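Local coordinates for HIT family hydrolase (PDB 6D6J), which binds a zinc ion and probably acts as a hydrolase of the histidine triad (HIT) family, at residues P43-I48 / H107-G112; K51-T56 / V103-L108; A55-V60 / F93-G98. One frame throughout, in Å; residues are numbered along the deposited sequence.

In the fold
From the N terminus, the chain first reaches 43-48, the opening part of strand 44-50, which contact 1 pairs with strand 108-112 in the middle of the antiparallel sheet. Contact 1 therefore closes the longest loop, and contacts 2 and 3 both start within it. Next comes 51-56, a loop that meets 103-108 beside the zinc ion in contact 2; its second segment runs straight into that of contact 1 through His107 and Leu108. Contact 3 is nested innermost: 55-60, sharing Ala55 and Thr56 with contact 2, leads into helix 62-81 and packs on the end of strand 89-95. Contacts 1 and 3 meet where Phe93 packs on Leu108.

Contact 1 of 3, residues P43-I48 / H107-G112; sequences PTHLLI and HLHLLG
His45 reaches across to His109 from the adjacent strand. With CG anti to the backbone N (chi1 -174°), the His45 ring leaves CB alongside the Leu111 side chain. Its CG lies 4.1 Å from Leu111 CD2, and ND1 and CE1 each 3.8 Å; that methyl sits over the ring centre, 13° off the normal, a CH-pi contact. His45 CD2 is 3.9 Å from Leu110 O, which approaches obliquely. At the tip, His45 NE2 shares a hydrogen bond of 2.9 Å with His109 ND1, which lies at the His45 ring edge; the rings meet rim to rim with planes at 53°.

Beneath them, central sheet strands 44-48 and 108-112 pair antiparallel, the second carrying His109, last histidine of the predicted histidine triad motif. Thr44, Leu46 and Ile48 form hydrogen-bonded pairs with Gly112, Leu110 and Leu108, as in Leu46 N to Leu110 O at 2.8 Å. On the face of Leu46 and Ile48, which helix 62-81 covers, Ile48 CD1 meets Leu110 CB at 3.9 Å. Trp118 of the second subunit packs against His45 and His109.

Bonded at ND1 to Gln41 N and at NE2 to His109, with a methyl on one face, the His45 ring is fixed in rotation.

Contact 2 of 3, residues K51-T56 / V103-L108; sequences KKHIAT and VYHIHL. With ZN (zinc ion), chain G.
The zinc ion is held by His53 ND1 and His105 ND1, each 2.1 Å from the metal, one from either segment. Cys11 and Cys14 of the same chain complete the four-ligand Cys2His2 site. The shared metal holds the two imidazoles obliquely, planes at 82° and centroids 5.1 Å apart. Both histidines carry CG anti to the backbone N (chi1 near 180°), which turns each ring from its own loop to the ion. Their remaining nitrogens are fixed as well: His105 NE2 bonds to the backbone O of Pro50, while His53 NE2 donates to a water at 2.9 Å that in turn donates to Tyr104 O.

Residues 105-108 belong to the predicted histidine triad motif, His-Ile-His-Leu-His, in which His107 is the predicted nucleophile. His107 ND1 donates to His105 O at 2.7 Å, in the carbonyl plane and close to the ring plane, so the metal ligand's own backbone fixes the rotation of the next histidine ring.

Between the loops the direct hydrogen bond is Ile106 N to Ile54 O, 2.8 Å long, with a C=O...N angle of 172°. Tyr104 is the centre of an inverse gamma turn, marked by a weak bond of 3.0 Å from His105 N to Val103 O, and its own O meets the bridging water. In one of two conformers of Ile106, CG2 lies against the Thr56 backbone; for the other this is doubtful. Thr56 CG2 comes to the edge of the Tyr104 ring near CD2, the two side chains lying alongside each other.

Contact 3 of 3, residues A55-V60 / F93-G98; sequences ATINDV and FNVNSG
Ile57 lays its CD1 methyl over one face of the Phe93 ring, 3.9 Å from the centroid and 16° off the normal, a CH-pi contact shifted toward the rim at CD1. The Ile57 side chain crosses that of Val95 at about a right angle: its CG1 touches Val95 CG2 at 3.7 Å. Val95 has its two methyls divided between partners, because CG1, anti to the backbone N (chi1 -171°), faces the amide of Asn58 instead, 3.7 Å from Asn58 ND2.

Beside this apolar contact lie the amides of Asn58 and Asn96, 55° apart in plane; their ND2 atoms, both donors, do not bond each other. Both donate to one water, from Asn58 ND2 at 2.9 Å and from Asn96 ND2 at 3.0 Å; both ND2 atoms also bond Ser85 O of the second subunit, and Asn58 OD1 is hydrogen-bonded to Tyr89 OH of that subunit. A second water accepts from Ile57 N and lies within hydrogen-bonding distance of Asn94 O.

Further out, the 3-10 segment 57-59 is set by its own start: Thr56 OG1 donates to Asp59 OD1 at 2.8 Å, and Asp59 N bonds to Thr56 O. Leu68 of helix 62-81 packs on both Ile57 and Phe93. Strand residues 93-95 also pair with a strand of the second subunit, continuing the sheet across the dimer. The segments meet through apolar contacts and bridging waters without any direct hydrogen bond, their asparagine amides shared between one water and the second subunit.

Contact 1 of 3, residues P43-I48 / H107-G112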
ATOM      1  N   PRO B  43       4.185  16.791  -4.725  1.00  5.39           N
ATOM      2  CA  PRO B  43       5.358  17.613  -4.388  1.00  5.53           C
ATOM      3  C   PRO B  43       6.480  16.836  -3.721  1.00  5.01           C
ATOM      4  O   PRO B  43       7.648  17.192  -3.920  1.00  5.59           O
ATOM      5  CB  PRO B  43       4.766  18.748  -3.538  1.00  6.39           C
ATOM      6  CG  PRO B  43       3.375  18.920  -4.122  1.00  7.23           C
ATOM      7  CD  PRO B  43       2.930  17.482  -4.345  1.00  6.00           C
ATOM      8  N   THR B  44       6.166  15.801  -2.936  1.00  5.16           N
ATOM      9  CA  THR B  44       7.150  14.814  -2.504  1.00  5.46           C
ATOM     10  C   THR B  44       6.671  13.439  -2.946  1.00  5.18           C
ATOM     11  O   THR B  44       5.518  13.060  -2.687  1.00  5.63           O
ATOM     12  CB  THR B  44       7.352  14.828  -0.980  1.00  5.84           C
ATOM     13  OG1 THR B  44       7.938  16.074  -0.601  1.00  6.42           O
ATOM     14  CG2 THR B  44       8.267  13.694  -0.498  1.00  6.40           C
ATOM     15  N   HIS B  45       7.554  12.681  -3.596  1.00  4.56           N
ATOM     16  CA  HIS B  45       7.209  11.340  -4.072  1.00  4.74           C
ATOM     17  C   HIS B  45       8.419  10.435  -3.863  1.00  4.38           C
ATOM     18  O   HIS B  45       9.445  10.568  -4.547  1.00  5.14           O
ATOM     19  CB  HIS B  45       6.775  11.411  -5.535  1.00  5.46           C
ATOM     20  CG  HIS B  45       6.255  10.129  -6.101  1.00  4.86           C
ATOM     21  ND1 HIS B  45       5.619  10.101  -7.324  1.00  5.89           N
ATOM     22  CD2 HIS B  45       6.311   8.846  -5.664  1.00  6.02           C
ATOM     23  CE1 HIS B  45       5.301   8.853  -7.614  1.00  6.56           C
ATOM     24  NE2 HIS B  45       5.697   8.071  -6.621  1.00  6.45           N
ATOM     25  N   LEU B  46       8.305   9.518  -2.912  1.00  4.66           N
ATOM     26  CA  LEU B  46       9.393   8.631  -2.533  1.00  4.55           C
ATOM     27  C   LEU B  46       9.015   7.193  -2.863  1.00  4.44           C
ATOM     28  O   LEU B  46       7.835   6.838  -2.942  1.00  5.62           O
ATOM     29  CB  LEU B  46       9.724   8.795  -1.040  1.00  6.37           C
ATOM     30  CG  LEU B  46      10.058  10.252  -0.655  1.00  7.03           C
ATOM     31  CD1 LEU B  46      10.142  10.439   0.845  1.00  8.80           C
ATOM     32  CD2 LEU B  46      11.341  10.744  -1.324  1.00  9.45           C
ATOM     33  N   LEU B  47      10.041   6.366  -3.037  1.00  5.19           N
ATOM     34  CA  LEU B  47       9.895   4.941  -3.307  1.00  5.23           C
ATOM     35  C   LEU B  47      10.628   4.173  -2.220  1.00  4.52           C
ATOM     36  O   LEU B  47      11.772   4.506  -1.892  1.00  5.58           O
ATOM     37  CB  LEU B  47      10.533   4.594  -4.659  1.00  6.19           C
ATOM     38  CG  LEU B  47       9.919   5.342  -5.843  1.00  6.98           C
ATOM     39  CD1 LEU B  47      10.708   5.118  -7.122  1.00  8.59           C
ATOM     40  CD2 LEU B  47       8.470   4.944  -6.030  1.00  8.41           C
ATOM     41  N   ILE B  48       9.977   3.161  -1.649  1.00  4.42           N
ATOM     42  CA  ILE B  48      10.584   2.310  -0.626  1.00  4.74           C
ATOM     43  C   ILE B  48      10.645   0.906  -1.210  1.00  4.60           C
ATOM     44  O   ILE B  48       9.613   0.352  -1.622  1.00  4.74           O
ATOM     45  CB  ILE B  48       9.817   2.340   0.714  1.00  4.92           C
ATOM     46  CG1 ILE B  48       9.609   3.779   1.253  1.00  5.75           C
ATOM     47  CG2 ILE B  48      10.581   1.523   1.762  1.00  5.81           C
ATOM     48  CD1 ILE B  48       8.430   4.549   0.695  1.00  6.53           C
ATOM     49  N   HIS B 107       7.976  -1.956  -5.147  1.00  5.30           N
ATOM     50  CA  HIS B 107       8.237  -0.624  -4.626  1.00  5.34           C
ATOM     51  C   HIS B 107       6.947  -0.063  -4.064  1.00  5.27           C
ATOM     52  O   HIS B 107       5.890  -0.150  -4.688  1.00  6.38           O
ATOM     53  CB  HIS B 107       8.818   0.317  -5.695  1.00  5.68           C
ATOM     54  CG  HIS B 107       8.076   0.308  -6.999  1.00  6.69           C
ATOM     55  ND1 HIS B 107       8.169  -0.735  -7.897  1.00  7.37           N
ATOM     56  CD2 HIS B 107       7.301   1.247  -7.593  1.00  8.40           C
ATOM     57  CE1 HIS B 107       7.454  -0.454  -8.973  1.00  7.95           C
ATOM     58  NE2 HIS B 107       6.908   0.739  -8.812  1.00  9.11           N
ATOM     59  N   LEU B 108       7.042   0.516  -2.884  1.00  4.81           N
ATOM     60  CA  LEU B 108       5.927   1.237  -2.284  1.00  4.22           C
ATOM     61  C   LEU B 108       6.088   2.722  -2.598  1.00  4.10           C
ATOM     62  O   LEU B 108       7.134   3.317  -2.298  1.00  5.17           O
ATOM     63  CB  LEU B 108       5.929   1.014  -0.773  1.00  4.54           C
ATOM     64  CG  LEU B 108       4.805   1.674   0.030  1.00  4.82           C
ATOM     65  CD1 LEU B 108       3.452   1.255  -0.526  1.00  5.86           C
ATOM     66  CD2 LEU B 108       4.917   1.226   1.481  1.00  6.40           C
ATOM     67  N   HIS B 109       5.054   3.322  -3.196  1.00  4.01           N
ATOM     68  CA  HIS B 109       5.055   4.758  -3.448  1.00  4.01           C
ATOM     69  C   HIS B 109       4.554   5.497  -2.221  1.00  3.87           C
ATOM     70  O   HIS B 109       3.536   5.116  -1.630  1.00  4.97           O
ATOM     71  CB  HIS B 109       4.084   5.113  -4.572  1.00  4.88           C
ATOM     72  CG  HIS B 109       4.424   4.535  -5.898  1.00  4.95           C
ATOM     73  ND1 HIS B 109       5.193   5.208  -6.828  1.00  5.73           N
ATOM     74  CD2 HIS B 109       4.054   3.369  -6.475  1.00  6.31           C
ATOM     75  CE1 HIS B 109       5.316   4.454  -7.906  1.00  6.19           C
ATOM     76  NE2 HIS B 109       4.614   3.346  -7.726  1.00  6.26           N
ATOM     77  N   LEU B 110       5.250   6.574  -1.860  1.00  4.22           N
ATOM     78  CA  LEU B 110       4.840   7.476  -0.790  1.00  4.26           C
ATOM     79  C   LEU B 110       4.671   8.853  -1.419  1.00  4.64           C
ATOM     80  O   LEU B 110       5.652   9.446  -1.887  1.00  4.76           O
ATOM     81  CB  LEU B 110       5.898   7.488   0.313  1.00  4.86           C
ATOM     82  CG  LEU B 110       5.881   8.632   1.333  1.00  5.23           C
ATOM     83  CD1 LEU B 110       4.546   8.797   2.024  1.00  6.36           C
ATOM     84  CD2 LEU B 110       6.991   8.408   2.346  1.00  6.42           C
ATOM     85  N   LEU B 111       3.436   9.347  -1.461  1.00  4.50           N
ATOM     86  CA  LEU B 111       3.108  10.602  -2.141  1.00  4.36           C
ATOM     87  C   LEU B 111       2.508  11.581  -1.144  1.00  4.24           C
ATOM     88  O   LEU B 111       1.563  11.237  -0.425  1.00  4.61           O
ATOM     89  CB  LEU B 111       2.066  10.365  -3.242  1.00  5.58           C
ATOM     90  CG  LEU B 111       2.446   9.356  -4.324  1.00  7.02           C
ATOM     91  CD1 LEU B 111       1.716   8.036  -4.127  1.00  8.23           C
ATOM     92  CD2 LEU B 111       2.173   9.927  -5.721  1.00  9.54           C
ATOM     93  N   GLY B 112       3.033  12.802  -1.112  1.00  4.69           N
ATOM     94  CA  GLY B 112       2.449  13.812  -0.253  1.00  5.63           C
ATOM     95  C   GLY B 112       2.818  15.207  -0.687  1.00  4.67           C
ATOM     96  O   GLY B 112       3.384  15.422  -1.765  1.00  5.76           O
TER

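Contact 2 of 3, residues K51-T56 / V103-L108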
ATOM      1  N   LYS B  51      15.956  -4.427  -0.815  1.00  5.66           N
ATOM      2  CA  LYS B  51      17.192  -4.656  -1.560  1.00  7.23           C
ATOM      3  C   LYS B  51      17.143  -5.994  -2.305  1.00  7.47           C
ATOM      4  O   LYS B  51      17.687  -6.119  -3.404  1.00  9.88           O
ATOM      5  CB  LYS B  51      18.385  -4.542  -0.610  1.00  9.21           C
ATOM      6  CG  LYS B  51      18.624  -3.122  -0.111  1.00 10.89           C
ATOM      7  CD  LYS B  51      19.790  -3.081   0.885  1.00 12.71           C
ATOM      8  CE  LYS B  51      20.223  -1.673   1.161  1.00 13.97           C
ATOM      9  NZ  LYS B  51      21.385  -1.659   2.093  1.00 14.56           N
ATOM     10  N   LYS B  52      16.480  -6.995  -1.737  1.00  7.58           N
ATOM     11  CA  LYS B  52      16.211  -8.243  -2.447  1.00  7.57           C
ATOM     12  C   LYS B  52      15.325  -7.979  -3.666  1.00  6.98           C
ATOM     13  O   LYS B  52      14.356  -7.215  -3.594  1.00  8.44           O
ATOM     14  CB  LYS B  52      15.472  -9.205  -1.496  1.00  8.19           C
ATOM     15  CG  LYS B  52      15.074 -10.548  -2.132  1.00  8.85           C
ATOM     16  CD  LYS B  52      14.441 -11.449  -1.111  1.00 10.04           C
ATOM     17  CE  LYS B  52      14.079 -12.788  -1.688  1.00 12.86           C
ATOM     18  NZ  LYS B  52      13.663 -13.724  -0.623  1.00 15.25           N
ATOM     19  N   HIS B  53      15.644  -8.625  -4.793  1.00  5.50           N
ATOM     20  CA  HIS B  53      14.817  -8.512  -5.985  1.00  5.85           C
ATOM     21  C   HIS B  53      13.595  -9.418  -5.868  1.00  6.15           C
ATOM     22  O   HIS B  53      13.716 -10.646  -5.823  1.00  7.88           O
ATOM     23  CB  HIS B  53      15.617  -8.866  -7.233  1.00  6.51           C
ATOM     24  CG  HIS B  53      14.816  -8.733  -8.484  1.00  6.17           C
ATOM     25  ND1 HIS B  53      14.666  -7.532  -9.154  1.00  6.63           N
ATOM     26  CD2 HIS B  53      14.072  -9.641  -9.154  1.00  7.62           C
ATOM     27  CE1 HIS B  53      13.879  -7.721 -10.198  1.00  7.12           C
ATOM     28  NE2 HIS B  53      13.498  -8.986 -10.216  1.00  7.70           N
ATOM     29  N   ILE B  54      12.415  -8.806  -5.824  1.00  6.14           N
ATOM     30  CA  ILE B  54      11.132  -9.496  -5.878  1.00  6.17           C
ATOM     31  C   ILE B  54      10.336  -8.750  -6.936  1.00  5.95           C
ATOM     32  O   ILE B  54      10.209  -7.527  -6.853  1.00  6.81           O
ATOM     33  CB  ILE B  54      10.401  -9.453  -4.520  1.00  7.05           C
ATOM     34  CG1 ILE B  54      11.260 -10.047  -3.388  1.00  7.85           C
ATOM     35  CG2 ILE B  54       9.067 -10.168  -4.644  1.00  7.68           C
ATOM     36  CD1 ILE B  54      10.661  -9.825  -1.994  1.00  9.49           C
ATOM     37  N   ALA B  55       9.812  -9.467  -7.935  1.00  6.47           N
ATOM     38  CA  ALA B  55       9.296  -8.787  -9.122  1.00  6.98           C
ATOM     39  C   ALA B  55       7.992  -8.042  -8.853  1.00  6.31           C
ATOM     40  O   ALA B  55       7.842  -6.883  -9.255  1.00  6.89           O
ATOM     41  CB  ALA B  55       9.094  -9.767 -10.278  1.00  7.55           C
ATOM     42  N   THR B  56       7.010  -8.718  -8.246  1.00  6.16           N
ATOM     43  CA  THR B  56       5.692  -8.134  -7.997  1.00  6.31           C
ATOM     44  C   THR B  56       5.183  -8.577  -6.632  1.00  5.99           C
ATOM     45  O   THR B  56       5.695  -9.526  -6.030  1.00  6.45           O
ATOM     46  CB  THR B  56       4.633  -8.551  -9.039  1.00  6.89           C
ATOM     47  OG1 THR B  56       4.212  -9.894  -8.777  1.00  7.57           O
ATOM     48  CG2 THR B  56       5.141  -8.419 -10.473  1.00  8.07           C
ATOM     49  N   VAL B 103       8.305  -0.970 -13.476  1.00 10.50           N
ATOM     50  CA  VAL B 103       9.572  -1.548 -13.052  1.00  9.00           C
ATOM     51  C   VAL B 103       9.242  -2.779 -12.229  1.00  7.23           C
ATOM     52  O   VAL B 103       8.511  -2.694 -11.228  1.00  6.96           O
ATOM     53  CB  VAL B 103      10.410  -0.545 -12.239  1.00  9.32           C
ATOM     54  CG1 VAL B 103      11.686  -1.206 -11.735  1.00  9.50           C
ATOM     55  CG2 VAL B 103      10.759   0.665 -13.086  1.00 10.82           C
ATOM     56  N   TYR B 104       9.790  -3.922 -12.643  1.00  7.49           N
ATOM     57  CA  TYR B 104       9.447  -5.219 -12.052  1.00  6.77           C
ATOM     58  C   TYR B 104      10.379  -5.576 -10.884  1.00  6.16           C
ATOM     59  O   TYR B 104      11.057  -6.599 -10.846  1.00  6.97           O
ATOM     60  CB  TYR B 104       9.301  -6.298 -13.135  1.00  7.40           C
ATOM     61  CG  TYR B 104       7.976  -6.084 -13.817  1.00  8.13           C
ATOM     62  CD1 TYR B 104       7.837  -5.185 -14.868  1.00  9.53           C
ATOM     63  CD2 TYR B 104       6.825  -6.667 -13.308  1.00  8.42           C
ATOM     64  CE1 TYR B 104       6.585  -4.925 -15.424  1.00 10.58           C
ATOM     65  CE2 TYR B 104       5.598  -6.430 -13.849  1.00  9.59           C
ATOM     66  CZ  TYR B 104       5.470  -5.567 -14.907  1.00 10.67           C
ATOM     67  OH  TYR B 104       4.215  -5.342 -15.421  1.00 13.62           O
ATOM     68  N   HIS B 105      10.365  -4.679  -9.893  1.00  6.09           N
ATOM     69  CA  HIS B 105      10.996  -4.861  -8.586  1.00  5.28           C
ATOM     70  C   HIS B 105      10.066  -4.126  -7.634  1.00  5.39           C
ATOM     71  O   HIS B 105       9.779  -2.947  -7.858  1.00  6.56           O
ATOM     72  CB  HIS B 105      12.389  -4.225  -8.612  1.00  6.00           C
ATOM     73  CG  HIS B 105      13.179  -4.368  -7.341  1.00  5.69           C
ATOM     74  ND1 HIS B 105      14.487  -4.818  -7.333  1.00  5.47           N
ATOM     75  CD2 HIS B 105      12.885  -4.043  -6.057  1.00  6.34           C
ATOM     76  CE1 HIS B 105      14.953  -4.781  -6.095  1.00  5.71           C
ATOM     77  NE2 HIS B 105      14.008  -4.299  -5.304  1.00  5.82           N
ATOM     78  N   ILE B 106       9.550  -4.814  -6.608  1.00  5.31           N
ATOM     79  CA  ILE B 106       8.486  -4.214  -5.810  0.59  5.49           C
ATOM     80  C   ILE B 106       8.930  -2.881  -5.218  1.00  5.29           C
ATOM     81  O   ILE B 106      10.092  -2.680  -4.833  1.00  5.74           O
ATOM     82  CB  ILE B 106       7.899  -5.167  -4.751  0.59  6.50           C
ATOM     83  CG1 ILE B 106       8.958  -5.643  -3.764  0.59  6.16           C
ATOM     84  CG2 ILE B 106       7.233  -6.349  -5.403  0.59  8.23           C
ATOM     85  CD1 ILE B 106       8.361  -6.439  -2.614  0.59  7.17           C
ATOM     86  N   HIS B 107       7.976  -1.956  -5.147  1.00  5.30           N
ATOM     87  CA  HIS B 107       8.237  -0.624  -4.626  1.00  5.34           C
ATOM     88  C   HIS B 107       6.947  -0.063  -4.064  1.00  5.27           C
ATOM     89  O   HIS B 107       5.890  -0.150  -4.688  1.00  6.38           O
ATOM     90  CB  HIS B 107       8.818   0.317  -5.695  1.00  5.68           C
ATOM     91  CG  HIS B 107       8.076   0.308  -6.999  1.00  6.69           C
ATOM     92  ND1 HIS B 107       8.169  -0.735  -7.897  1.00  7.37           N
ATOM     93  CD2 HIS B 107       7.301   1.247  -7.593  1.00  8.40           C
ATOM     94  CE1 HIS B 107       7.454  -0.454  -8.973  1.00  7.95           C
ATOM     95  NE2 HIS B 107       6.908   0.739  -8.812  1.00  9.11           N
ATOM     96  N   LEU B 108       7.042   0.516  -2.884  1.00  4.81           N
ATOM     97  CA  LEU B 108       5.927   1.237  -2.284  1.00  4.22           C
ATOM     98  C   LEU B 108       6.088   2.722  -2.598  1.00  4.10           C
ATOM     99  O   LEU B 108       7.134   3.317  -2.298  1.00  5.17           O
ATOM    100  CB  LEU B 108       5.929   1.014  -0.773  1.00  4.54           C
ATOM    101  CG  LEU B 108       4.805   1.674   0.030  1.00  4.82           C
ATOM    102  CD1 LEU B 108       3.452   1.255  -0.526  1.00  5.86           C
ATOM    103  CD2 LEU B 108       4.917   1.226   1.481  1.00  6.40           C
TER
HETATM  104 ZN    ZN G 200      15.566  -5.681  -8.897  0.93  7.24          ZN
HETATM  105  O   HOH W   1      11.771  -8.703 -12.484  1.00 12.40           O

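Contact 3 of 3, residues A55-V60 / F93-G98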
ATOM      1  N   ALA B  55       9.812  -9.467  -7.935  1.00  6.47           N
ATOM      2  CA  ALA B  55       9.296  -8.787  -9.122  1.00  6.98           C
ATOM      3  C   ALA B  55       7.992  -8.042  -8.853  1.00  6.31           C
ATOM      4  O   ALA B  55       7.842  -6.883  -9.255  1.00  6.89           O
ATOM      5  CB  ALA B  55       9.094  -9.767 -10.278  1.00  7.55           C
ATOM      6  N   THR B  56       7.010  -8.718  -8.246  1.00  6.16           N
ATOM      7  CA  THR B  56       5.692  -8.134  -7.997  1.00  6.31           C
ATOM      8  C   THR B  56       5.183  -8.577  -6.632  1.00  5.99           C
ATOM      9  O   THR B  56       5.695  -9.526  -6.030  1.00  6.45           O
ATOM     10  CB  THR B  56       4.633  -8.551  -9.039  1.00  6.89           C
ATOM     11  OG1 THR B  56       4.212  -9.894  -8.777  1.00  7.57           O
ATOM     12  CG2 THR B  56       5.141  -8.419 -10.473  1.00  8.07           C
ATOM     13  N   ILE B  57       4.117  -7.916  -6.167  1.00  5.52           N
ATOM     14  CA  ILE B  57       3.476  -8.338  -4.923  1.00  5.83           C
ATOM     15  C   ILE B  57       3.032  -9.791  -5.005  1.00  5.67           C
ATOM     16  O   ILE B  57       3.007 -10.490  -3.987  1.00  6.29           O
ATOM     17  CB  ILE B  57       2.286  -7.402  -4.606  1.00  6.08           C
ATOM     18  CG1 ILE B  57       2.774  -5.967  -4.320  1.00  6.95           C
ATOM     19  CG2 ILE B  57       1.422  -7.945  -3.462  1.00  7.14           C
ATOM     20  CD1 ILE B  57       3.614  -5.808  -3.051  1.00  8.85           C
ATOM     21  N   ASN B  58       2.663 -10.271  -6.201  1.00  6.06           N
ATOM     22  CA  ASN B  58       2.224 -11.661  -6.323  1.00  6.44           C
ATOM     23  C   ASN B  58       3.325 -12.649  -5.973  1.00  6.64           C
ATOM     24  O   ASN B  58       3.027 -13.813  -5.690  1.00  7.94           O
ATOM     25  CB  ASN B  58       1.751 -11.970  -7.745  1.00  6.83           C
ATOM     26  CG  ASN B  58       0.566 -11.145  -8.159  1.00  6.47           C
ATOM     27  OD1 ASN B  58      -0.282 -10.793  -7.344  1.00  7.05           O
ATOM     28  ND2 ASN B  58       0.504 -10.810  -9.436  1.00  7.43           N
ATOM     29  N   ASP B  59       4.581 -12.212  -6.000  1.00  6.30           N
ATOM     30  CA  ASP B  59       5.727 -13.063  -5.733  1.00  7.91           C
ATOM     31  C   ASP B  59       6.173 -13.004  -4.284  1.00  8.66           C
ATOM     32  O   ASP B  59       7.180 -13.632  -3.944  1.00 11.00           O
ATOM     33  CB  ASP B  59       6.860 -12.694  -6.682  1.00  9.23           C
ATOM     34  CG  ASP B  59       6.397 -12.703  -8.116  1.00 11.20           C
ATOM     35  OD1 ASP B  59       6.409 -11.633  -8.784  1.00 12.57           O
ATOM     36  OD2 ASP B  59       5.914 -13.769  -8.546  1.00 12.42           O
ATOM     37  N   VAL B  60       5.439 -12.294  -3.424  1.00  8.19           N
ATOM     38  CA  VAL B  60       5.734 -12.254  -1.995  1.00  8.94           C
ATOM     39  C   VAL B  60       4.976 -13.394  -1.338  1.00 11.19           C
ATOM     40  O   VAL B  60       3.744 -13.357  -1.242  1.00 11.61           O
ATOM     41  CB  VAL B  60       5.311 -10.927  -1.363  1.00  7.92           C
ATOM     42  CG1 VAL B  60       5.588 -10.938   0.137  1.00  8.71           C
ATOM     43  CG2 VAL B  60       6.014  -9.757  -2.042  1.00  8.10           C
ATOM     44  N   PHE B  93       0.893   0.492  -3.734  1.00  4.20           N
ATOM     45  CA  PHE B  93       1.582  -0.574  -4.469  1.00  4.45           C
ATOM     46  C   PHE B  93       0.850  -0.790  -5.786  1.00  4.77           C
ATOM     47  O   PHE B  93      -0.366  -1.009  -5.790  1.00  5.89           O
ATOM     48  CB  PHE B  93       1.568  -1.935  -3.749  1.00  5.03           C
ATOM     49  CG  PHE B  93       2.492  -2.062  -2.557  1.00  5.44           C
ATOM     50  CD1 PHE B  93       3.884  -2.078  -2.714  1.00  6.28           C
ATOM     51  CD2 PHE B  93       1.954  -2.263  -1.289  1.00  6.46           C
ATOM     52  CE1 PHE B  93       4.707  -2.262  -1.607  1.00  7.24           C
ATOM     53  CE2 PHE B  93       2.779  -2.436  -0.185  1.00  7.37           C
ATOM     54  CZ  PHE B  93       4.149  -2.454  -0.351  1.00  7.70           C
ATOM     55  N   ASN B  94       1.582  -0.774  -6.892  1.00  4.84           N
ATOM     56  CA  ASN B  94       1.041  -1.147  -8.193  1.00  5.07           C
ATOM     57  C   ASN B  94       1.462  -2.575  -8.497  1.00  5.05           C
ATOM     58  O   ASN B  94       2.598  -2.960  -8.211  1.00  5.83           O
ATOM     59  CB  ASN B  94       1.614  -0.238  -9.273  1.00  5.86           C
ATOM     60  CG  ASN B  94       1.093   1.179  -9.172  1.00  6.54           C
ATOM     61  OD1 ASN B  94       0.098   1.448  -8.497  1.00  6.52           O
ATOM     62  ND2 ASN B  94       1.735   2.091  -9.891  1.00  7.63           N
ATOM     63  N   VAL B  95       0.566  -3.354  -9.100  1.00  5.60           N
ATOM     64  CA  VAL B  95       0.871  -4.748  -9.415  1.00  5.47           C
ATOM     65  C   VAL B  95       0.540  -5.016 -10.876  1.00  5.70           C
ATOM     66  O   VAL B  95      -0.637  -4.994 -11.274  1.00  6.23           O
ATOM     67  CB  VAL B  95       0.152  -5.735  -8.483  1.00  5.73           C
ATOM     68  CG1 VAL B  95       0.680  -7.155  -8.723  1.00  6.82           C
ATOM     69  CG2 VAL B  95       0.348  -5.321  -7.024  1.00  7.13           C
ATOM     70  N   ASN B  96       1.576  -5.293 -11.666  1.00  5.36           N
ATOM     71  CA  ASN B  96       1.466  -5.633 -13.081  1.00  5.91           C
ATOM     72  C   ASN B  96       0.976  -4.462 -13.930  1.00  6.20           C
ATOM     73  O   ASN B  96       0.686  -3.378 -13.413  1.00  6.07           O
ATOM     74  CB  ASN B  96       0.715  -6.958 -13.299  1.00  6.75           C
ATOM     75  CG  ASN B  96       1.602  -8.141 -13.004  1.00  6.96           C
ATOM     76  OD1 ASN B  96       2.801  -8.069 -13.259  1.00  7.96           O
ATOM     77  ND2 ASN B  96       1.047  -9.211 -12.444  1.00  7.84           N
ATOM     78  N   SER B  97       0.913  -4.654 -15.241  1.00  7.51           N
ATOM     79  CA  SER B  97       0.674  -3.519 -16.125  0.76  8.12           C
ATOM     80  C   SER B  97      -0.681  -2.878 -15.858  1.00  7.54           C
ATOM     81  O   SER B  97      -0.801  -1.649 -15.873  1.00  7.89           O
ATOM     82  CB  SER B  97       0.806  -3.942 -17.592  0.76  9.38           C
ATOM     83  OG  SER B  97       0.726  -2.810 -18.443  0.76 11.59           O
ATOM     84  N   GLY B  98      -1.719  -3.685 -15.618  1.00  6.94           N
ATOM     85  CA  GLY B  98      -3.033  -3.127 -15.362  1.00  7.35           C
ATOM     86  C   GLY B  98      -3.102  -2.345 -14.072  1.00  6.68           C
ATOM     87  O   GLY B  98      -3.987  -1.493 -13.918  1.00  7.37           O
TER
HETATM   88  O   HOH W   2       4.028  -5.293  -7.699  1.00  6.28           O
HETATM   89  O   HOH W   3       2.370 -11.691 -11.446  1.00 10.88           O